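Local coordinates for protein peptidoglycan D,D-transpeptidase FtsI (PDB 6SYN) that probably cross-links peptidoglycan strands in the periplasm as a class B penicillin-binding protein, a D,D-transpeptidase that beta-lactam antibiotics block, at residues R111-H122 / N222-N230; D182-E192 / A497-M506. All coordinates share one frame; numbering follows the deposited sequence.

Contact 1 (R111-H122 / N222-N230); sequences RRYYPAGQVMAH and NSPSYNPNN
Asn-229 lays its carboxamide against the backbone of Tyr-114 and is gripped there by two hydrogen bonds. Its ND2 gives a nearly straight bond to Tyr-114 O (2.8 Å, 176° at the hydrogen), while its OD1 accepts from Tyr-114 N (2.9 Å) on a lone pair in the carbonyl plane. With one donor and one acceptor side by side, asparagine can copy a peptide edge, and the paired bonds fix the flip of the amide. CG sits beside the backbone N of Asn-229 and anti to its carbonyl carbon, which turns the amide to Tyr-114. The Tyr-114 ring meets OD1 with its edge, its plane 30° from that of the amide, and its CD2 rests on Pro-228 CB at 3.7 Å; its hydroxyl reaches Glu-138. Asn-227 OD1 closes an Asx turn by accepting from Asn-229 N, and Arg-111, fully extended, brings NH2 to Asn-229 O in a weak bond.

Farther along, Ser-225 OG donates to Gln-118 O at 2.6 Å, in the carbonyl plane. Small Ala-121 places CB over the face of the Tyr-226 ring, 4.1 Å from its centroid. The His-122 imidazole lies between Asn-222 CB and CG over one face and Tyr-226 CE2 on the opposite face, an edge-to-face pair with planes at 83°. His-122 NE2 gives a weak bond to the carbonyl oxygen of Pro-224, which follows a cis peptide bond. Together they help to dock the loop after strand 104-113, in the N-terminal region of this class B penicillin-binding protein, on the loop leaving edge strand 217-223 of the transpeptidase sheet.

Contact 2 (D182-E192 / A497-M506); sequences DERLQALVYRE and AIMGGVLRTM. With ACT (acetate ion), chain C.
Two helices packed almost antiparallel, 183-192 and 497-505, form this contact on one side of the five-stranded antiparallel sheet of the transpeptidase domain. Their axes approach to 9.3 Å at an angle of 163°, and Leu-188 is the knob of the interface: it enters a hole formed by Ala-497, Ile-498, Gly-501 and Val-502. With CG anti to its backbone N (chi1 169°), this brings CD2 against the backbone of 497-505, 3.3 Å from Ile-498 O and 3.6 Å from Gly-501 CA. Glycine suits this spot because a beta carbon there would run into CD2.

On one side of the knob, Ile-498 crosses Val-189 obliquely, CG2 to CG2 at 3.7 Å. Glu-192, bent at chi2, lays CB and CG along Ile-498 CG1 and brings OE1 to Ala-497 CB. This is the pairing of the first and last helices of the transpeptidase domain on one face of its sheet, as in the beta-lactamase fold; Leu-209 of strand 204-211 touches both Leu-185 and Val-502 from the sheet.

Toward the other end, Leu-185 sends CD2 to Thr-505 CG2 (3.7 Å) and CD1 to Met-506 SD, branching to meet both. Thr-505 OG1 donates from above the carbonyl plane to Gly-501 O (2.7 Å), an oxygen that also accepts from Thr-505 N, and the threonine methyl lies over one face of the Arg-184 guanidinium. Asp-182, the N-cap residue, holds that guanidinium by a salt bridge, Arg-184 NH2 to Asp-182 OD2 (2.8 Å) on the syn lone pair, and an acetate ion, probably from the crystallisation liquor, accepts from Arg-184 NH1.

Contacts 1 and 2 have centres about 18 Å apart and meet through helix 183-199, whose one side packs on 497-506 while another faces the loop of 111-122. Two probable hydrogen bonds span the gap: Gln-118 NE2 to Tyr-190 OH, 2.6 Å, and Val-119 O to Gln-186 NE2, 3.1 Å. Tyr-190 CE1 also lies 3.4 Å from Asn-222 O, so the helix touches both segments of contact 1. Contact 1 joins the N-terminal region to the transpeptidase domain; contact 2 packs two helices of that domain together. Both lie outside the pocket of the bound penicillin-derived ligand, where Ser-252 and Lys-255 fit the family's SxxK pattern.

Contact 1 (R111-H122 / N222-N230)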
# COMPACT_ATOMS: atom_id res chain seq x y z
N ARG A 111 20.86 -17.44 8.82
CA ARG A 111 19.42 -17.39 8.50
C ARG A 111 19.02 -15.92 8.39
O ARG A 111 19.21 -15.19 9.38
CB ARG A 111 18.60 -18.11 9.57
CG ARG A 111 17.10 -18.13 9.28
CD ARG A 111 16.31 -18.82 10.37
NE ARG A 111 14.89 -18.72 10.11
CZ ARG A 111 13.93 -19.26 10.86
NH1 ARG A 111 14.23 -19.94 11.95
NH2 ARG A 111 12.67 -19.11 10.52
N ARG A 112 18.53 -15.50 7.23
CA ARG A 112 17.92 -14.16 7.07
C ARG A 112 16.60 -14.19 7.84
O ARG A 112 15.63 -14.79 7.32
CB ARG A 112 17.78 -13.82 5.58
CG ARG A 112 17.76 -12.33 5.28
CD ARG A 112 18.76 -11.53 6.10
NE ARG A 112 18.83 -10.16 5.64
CZ ARG A 112 19.66 -9.24 6.11
NH1 ARG A 112 19.61 -8.01 5.60
NH2 ARG A 112 20.53 -9.53 7.06
N TYR A 113 16.58 -13.62 9.05
CA TYR A 113 15.43 -13.67 9.99
C TYR A 113 14.73 -12.31 10.03
O TYR A 113 15.42 -11.27 10.10
CB TYR A 113 15.88 -14.14 11.38
CG TYR A 113 14.79 -14.07 12.41
CD1 TYR A 113 13.75 -14.99 12.42
CD2 TYR A 113 14.76 -13.06 13.36
CE1 TYR A 113 12.72 -14.91 13.34
CE2 TYR A 113 13.73 -12.96 14.29
CZ TYR A 113 12.71 -13.90 14.28
OH TYR A 113 11.71 -13.81 15.20
N TYR A 114 13.40 -12.33 9.99
CA TYR A 114 12.52 -11.13 9.93
C TYR A 114 11.73 -11.03 11.24
O TYR A 114 10.68 -11.65 11.36
CB TYR A 114 11.63 -11.20 8.69
CG TYR A 114 12.39 -11.40 7.42
CD1 TYR A 114 13.04 -10.34 6.80
CD2 TYR A 114 12.52 -12.66 6.85
CE1 TYR A 114 13.77 -10.52 5.63
CE2 TYR A 114 13.24 -12.86 5.68
CZ TYR A 114 13.87 -11.78 5.07
OH TYR A 114 14.60 -11.96 3.93
N PRO A 115 12.21 -10.24 12.23
CA PRO A 115 11.53 -10.11 13.52
C PRO A 115 10.16 -9.40 13.49
O PRO A 115 9.44 -9.56 14.45
CB PRO A 115 12.51 -9.29 14.38
CG PRO A 115 13.83 -9.41 13.66
CD PRO A 115 13.44 -9.44 12.20
N ALA A 116 9.85 -8.65 12.42
CA ALA A 116 8.54 -7.97 12.24
C ALA A 116 7.57 -8.88 11.46
O ALA A 116 6.37 -8.58 11.45
CB ALA A 116 8.73 -6.64 11.56
N GLY A 117 8.09 -9.95 10.84
CA GLY A 117 7.31 -11.05 10.24
C GLY A 117 6.51 -10.63 9.02
O GLY A 117 7.10 -10.03 8.09
N GLN A 118 5.20 -10.94 9.02
CA GLN A 118 4.27 -10.73 7.87
C GLN A 118 3.97 -9.24 7.71
O GLN A 118 3.51 -8.86 6.60
CB GLN A 118 3.01 -11.58 8.06
CG GLN A 118 1.85 -10.86 8.74
CD GLN A 118 0.93 -11.77 9.52
OE1 GLN A 118 1.36 -12.46 10.44
NE2 GLN A 118 -0.35 -11.74 9.19
N VAL A 119 4.23 -8.43 8.74
CA VAL A 119 3.87 -6.97 8.85
C VAL A 119 4.70 -6.15 7.85
O VAL A 119 4.09 -5.35 7.11
CB VAL A 119 4.03 -6.47 10.30
CG1 VAL A 119 3.76 -4.98 10.45
CG2 VAL A 119 3.16 -7.26 11.27
N MET A 120 6.03 -6.33 7.81
CA MET A 120 6.95 -5.61 6.88
C MET A 120 7.15 -6.43 5.60
O MET A 120 7.84 -5.92 4.70
CB MET A 120 8.33 -5.38 7.50
CG MET A 120 8.37 -4.55 8.77
SD MET A 120 8.33 -2.74 8.57
CE MET A 120 9.18 -2.51 7.01
N ALA A 121 6.60 -7.65 5.52
CA ALA A 121 7.00 -8.68 4.53
C ALA A 121 7.15 -8.05 3.14
O ALA A 121 8.19 -8.26 2.50
CB ALA A 121 6.00 -9.81 4.51
N HIS A 122 6.15 -7.29 2.69
CA HIS A 122 6.08 -6.72 1.32
C HIS A 122 7.21 -5.70 1.10
O HIS A 122 7.80 -5.72 0.01
CB HIS A 122 4.68 -6.17 1.05
CG HIS A 122 3.66 -7.25 0.91
ND1 HIS A 122 3.58 -8.05 -0.22
CD2 HIS A 122 2.70 -7.69 1.75
CE1 HIS A 122 2.61 -8.93 -0.07
NE2 HIS A 122 2.05 -8.73 1.13
N ASN A 222 0.03 -4.24 3.02
CA ASN A 222 -0.91 -4.93 2.10
C ASN A 222 -1.52 -6.13 2.83
O ASN A 222 -0.80 -6.78 3.62
CB ASN A 222 -0.23 -5.41 0.82
CG ASN A 222 0.63 -4.35 0.17
OD1 ASN A 222 0.12 -3.45 -0.49
ND2 ASN A 222 1.94 -4.46 0.35
N SER A 223 -2.80 -6.39 2.59
CA SER A 223 -3.49 -7.64 2.98
C SER A 223 -4.15 -8.20 1.72
O SER A 223 -4.85 -7.46 1.03
CB SER A 223 -4.48 -7.39 4.08
OG SER A 223 -5.11 -8.59 4.47
N PRO A 224 -3.96 -9.50 1.38
CA PRO A 224 -3.21 -10.44 2.21
C PRO A 224 -1.68 -10.30 2.17
O PRO A 224 -1.15 -9.77 1.21
CB PRO A 224 -3.58 -11.79 1.59
CG PRO A 224 -3.78 -11.47 0.13
CD PRO A 224 -4.48 -10.12 0.16
N SER A 225 -1.01 -10.78 3.22
CA SER A 225 0.47 -10.81 3.32
C SER A 225 0.93 -12.27 3.25
O SER A 225 0.18 -13.09 2.69
CB SER A 225 0.96 -10.12 4.56
OG SER A 225 2.32 -9.73 4.41
N TYR A 226 2.13 -12.55 3.75
CA TYR A 226 2.75 -13.89 3.81
C TYR A 226 3.75 -13.89 4.96
O TYR A 226 4.18 -12.80 5.37
CB TYR A 226 3.43 -14.27 2.49
CG TYR A 226 4.69 -13.52 2.14
CD1 TYR A 226 5.93 -13.94 2.59
CD2 TYR A 226 4.66 -12.43 1.29
CE1 TYR A 226 7.10 -13.28 2.24
CE2 TYR A 226 5.81 -11.75 0.93
CZ TYR A 226 7.04 -12.18 1.41
OH TYR A 226 8.17 -11.50 1.04
N ASN A 227 4.10 -15.08 5.46
CA ASN A 227 5.14 -15.23 6.51
C ASN A 227 6.48 -15.52 5.84
O ASN A 227 6.66 -16.56 5.21
CB ASN A 227 4.75 -16.28 7.55
CG ASN A 227 5.67 -16.26 8.76
OD1 ASN A 227 6.61 -15.47 8.84
ND2 ASN A 227 5.39 -17.13 9.72
N PRO A 228 7.46 -14.59 5.96
CA PRO A 228 8.76 -14.73 5.28
C PRO A 228 9.77 -15.58 6.07
O PRO A 228 10.84 -15.81 5.56
CB PRO A 228 9.24 -13.28 5.21
CG PRO A 228 8.70 -12.64 6.47
CD PRO A 228 7.39 -13.35 6.74
N ASN A 229 9.39 -16.01 7.27
CA ASN A 229 10.27 -16.74 8.22
C ASN A 229 10.09 -18.26 8.08
O ASN A 229 11.04 -18.98 8.42
CB ASN A 229 10.00 -16.32 9.66
CG ASN A 229 10.54 -14.94 9.99
OD1 ASN A 229 11.64 -14.58 9.59
ND2 ASN A 229 9.77 -14.18 10.75
N ASN A 230 8.93 -18.73 7.59
CA ASN A 230 8.53 -20.16 7.71
C ASN A 230 8.89 -20.93 6.43
O ASN A 230 9.39 -20.30 5.48
CB ASN A 230 7.07 -20.29 8.15
CG ASN A 230 6.05 -19.95 7.09
OD1 ASN A 230 4.85 -20.16 7.29
ND2 ASN A 230 6.49 -19.41 5.97

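Contact 2 (D182-E192 / A497-M506)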
# COMPACT_ATOMS: atom_id res chain seq x y z
N ASP A 182 8.53 3.24 10.02
CA ASP A 182 8.51 3.10 11.50
C ASP A 182 7.76 1.79 11.82
O ASP A 182 6.64 1.63 11.31
CB ASP A 182 7.90 4.34 12.16
CG ASP A 182 7.94 4.35 13.68
OD1 ASP A 182 7.89 3.26 14.28
OD2 ASP A 182 8.02 5.45 14.27
N GLU A 183 8.38 0.89 12.60
CA GLU A 183 7.84 -0.47 12.88
C GLU A 183 6.53 -0.36 13.66
O GLU A 183 5.59 -1.11 13.32
CB GLU A 183 8.88 -1.34 13.61
CG GLU A 183 8.28 -2.43 14.50
CD GLU A 183 7.47 -3.50 13.77
OE1 GLU A 183 7.66 -3.63 12.55
OE2 GLU A 183 6.65 -4.20 14.42
N ARG A 184 6.46 0.53 14.66
CA ARG A 184 5.25 0.79 15.48
C ARG A 184 4.09 1.19 14.56
O ARG A 184 2.95 0.72 14.81
CB ARG A 184 5.47 1.93 16.48
CG ARG A 184 6.44 1.63 17.61
CD ARG A 184 6.75 2.88 18.42
NE ARG A 184 7.24 3.95 17.55
CZ ARG A 184 7.22 5.26 17.82
NH1 ARG A 184 6.74 5.72 18.97
NH2 ARG A 184 7.69 6.11 16.93
N LEU A 185 4.35 2.05 13.57
CA LEU A 185 3.32 2.63 12.67
C LEU A 185 2.96 1.61 11.58
O LEU A 185 1.78 1.55 11.21
CB LEU A 185 3.83 3.95 12.07
CG LEU A 185 4.20 5.06 13.06
CD1 LEU A 185 4.40 6.38 12.32
CD2 LEU A 185 3.15 5.24 14.15
N GLN A 186 3.94 0.83 11.10
CA GLN A 186 3.68 -0.30 10.15
C GLN A 186 2.79 -1.34 10.85
O GLN A 186 1.84 -1.83 10.20
CB GLN A 186 4.99 -0.91 9.65
CG GLN A 186 4.79 -1.99 8.60
CD GLN A 186 4.43 -1.45 7.24
OE1 GLN A 186 4.36 -0.24 7.03
NE2 GLN A 186 4.20 -2.35 6.29
N ALA A 187 3.09 -1.64 12.12
CA ALA A 187 2.33 -2.59 12.97
C ALA A 187 0.88 -2.10 13.10
O ALA A 187 -0.03 -2.91 12.87
CB ALA A 187 2.99 -2.73 14.31
N LEU A 188 0.70 -0.81 13.42
CA LEU A 188 -0.65 -0.18 13.55
C LEU A 188 -1.36 -0.19 12.20
O LEU A 188 -2.52 -0.62 12.14
CB LEU A 188 -0.52 1.26 14.06
CG LEU A 188 -1.82 2.05 13.97
CD1 LEU A 188 -2.90 1.41 14.83
CD2 LEU A 188 -1.61 3.51 14.35
N VAL A 189 -0.70 0.32 11.16
CA VAL A 189 -1.27 0.38 9.79
C VAL A 189 -1.70 -1.03 9.38
O VAL A 189 -2.90 -1.23 9.14
CB VAL A 189 -0.28 1.01 8.79
CG1 VAL A 189 -0.69 0.75 7.35
CG2 VAL A 189 -0.13 2.51 9.02
N TYR A 190 -0.76 -1.98 9.31
CA TYR A 190 -1.02 -3.34 8.78
C TYR A 190 -2.14 -4.02 9.57
O TYR A 190 -2.98 -4.69 8.95
CB TYR A 190 0.24 -4.21 8.80
CG TYR A 190 -0.06 -5.66 8.51
CD1 TYR A 190 -0.18 -6.12 7.21
CD2 TYR A 190 -0.28 -6.56 9.55
CE1 TYR A 190 -0.49 -7.45 6.95
CE2 TYR A 190 -0.58 -7.88 9.30
CZ TYR A 190 -0.69 -8.33 8.00
OH TYR A 190 -0.98 -9.64 7.76
N ARG A 191 -2.15 -3.86 10.90
CA ARG A 191 -3.10 -4.57 11.80
C ARG A 191 -4.53 -4.09 11.52
O ARG A 191 -5.45 -4.93 11.52
CB ARG A 191 -2.70 -4.35 13.26
CG ARG A 191 -3.80 -4.64 14.28
CD ARG A 191 -3.23 -4.68 15.68
NE ARG A 191 -2.73 -3.40 16.21
CZ ARG A 191 -1.48 -2.94 16.11
NH1 ARG A 191 -1.17 -1.77 16.67
NH2 ARG A 191 -0.54 -3.61 15.47
N GLU A 192 -4.72 -2.79 11.30
CA GLU A 192 -6.05 -2.20 11.00
C GLU A 192 -6.49 -2.65 9.61
O GLU A 192 -7.69 -2.98 9.44
CB GLU A 192 -5.99 -0.68 11.14
CG GLU A 192 -5.72 -0.23 12.57
CD GLU A 192 -6.77 -0.68 13.57
OE1 GLU A 192 -7.93 -0.83 13.18
OE2 GLU A 192 -6.41 -0.88 14.74
N ALA A 497 -9.06 4.85 12.56
CA ALA A 497 -8.29 3.97 13.47
C ALA A 497 -6.78 4.17 13.27
O ALA A 497 -6.07 4.29 14.28
CB ALA A 497 -8.69 2.53 13.25
N ILE A 498 -6.31 4.19 12.02
CA ILE A 498 -4.85 4.28 11.71
C ILE A 498 -4.34 5.69 12.03
O ILE A 498 -3.34 5.80 12.74
CB ILE A 498 -4.54 3.87 10.25
CG1 ILE A 498 -4.60 2.35 10.08
CG2 ILE A 498 -3.20 4.43 9.80
CD1 ILE A 498 -4.42 1.86 8.66
N MET A 499 -5.02 6.73 11.54
CA MET A 499 -4.57 8.14 11.72
C MET A 499 -4.61 8.54 13.20
O MET A 499 -3.72 9.29 13.62
CB MET A 499 -5.43 9.11 10.89
CG MET A 499 -4.83 10.50 10.79
SD MET A 499 -3.06 10.49 10.38
CE MET A 499 -3.12 10.78 8.61
N GLY A 500 -5.59 8.02 13.96
CA GLY A 500 -5.72 8.23 15.41
C GLY A 500 -4.47 7.79 16.16
O GLY A 500 -3.85 8.63 16.82
N GLY A 501 -4.12 6.50 16.05
CA GLY A 501 -2.91 5.91 16.66
C GLY A 501 -1.65 6.64 16.22
O GLY A 501 -0.83 6.97 17.08
N VAL A 502 -1.52 6.91 14.92
CA VAL A 502 -0.38 7.69 14.35
C VAL A 502 -0.22 8.98 15.16
O VAL A 502 0.85 9.16 15.78
CB VAL A 502 -0.57 7.96 12.85
CG1 VAL A 502 0.39 9.03 12.35
CG2 VAL A 502 -0.43 6.68 12.03
N LEU A 503 -1.24 9.85 15.16
CA LEU A 503 -1.19 11.19 15.82
C LEU A 503 -0.75 11.05 17.28
O LEU A 503 0.02 11.91 17.75
CB LEU A 503 -2.57 11.86 15.73
CG LEU A 503 -2.94 12.40 14.35
CD1 LEU A 503 -4.44 12.52 14.18
CD2 LEU A 503 -2.26 13.74 14.10
N ARG A 504 -1.22 10.00 17.96
CA ARG A 504 -0.98 9.75 19.41
C ARG A 504 0.42 9.17 19.62
O ARG A 504 1.14 9.68 20.51
CB ARG A 504 -2.07 8.85 19.99
CG ARG A 504 -3.37 9.58 20.31
CD ARG A 504 -3.16 10.77 21.23
NE ARG A 504 -4.30 11.58 21.65
CZ ARG A 504 -5.60 11.38 21.39
NH1 ARG A 504 -6.48 12.24 21.87
NH2 ARG A 504 -6.04 10.36 20.68
N THR A 505 0.80 8.15 18.85
CA THR A 505 2.17 7.56 18.86
C THR A 505 3.20 8.68 18.68
O THR A 505 4.16 8.74 19.47
CB THR A 505 2.36 6.53 17.73
OG1 THR A 505 1.37 5.52 17.84
CG2 THR A 505 3.74 5.90 17.76
N MET A 506 2.98 9.55 17.69
CA MET A 506 3.90 10.63 17.27
C MET A 506 3.71 11.88 18.14
O MET A 506 4.31 12.92 17.80
CB MET A 506 3.67 10.96 15.79
CG MET A 506 3.95 9.78 14.88
SD MET A 506 5.61 9.10 15.15
CE MET A 506 6.60 10.43 14.48
C ACT C . 8.13 9.10 19.36
O ACT C . 7.02 8.99 18.80
OXT ACT C . 9.11 9.69 18.85
CH3 ACT C . 8.32 8.47 20.75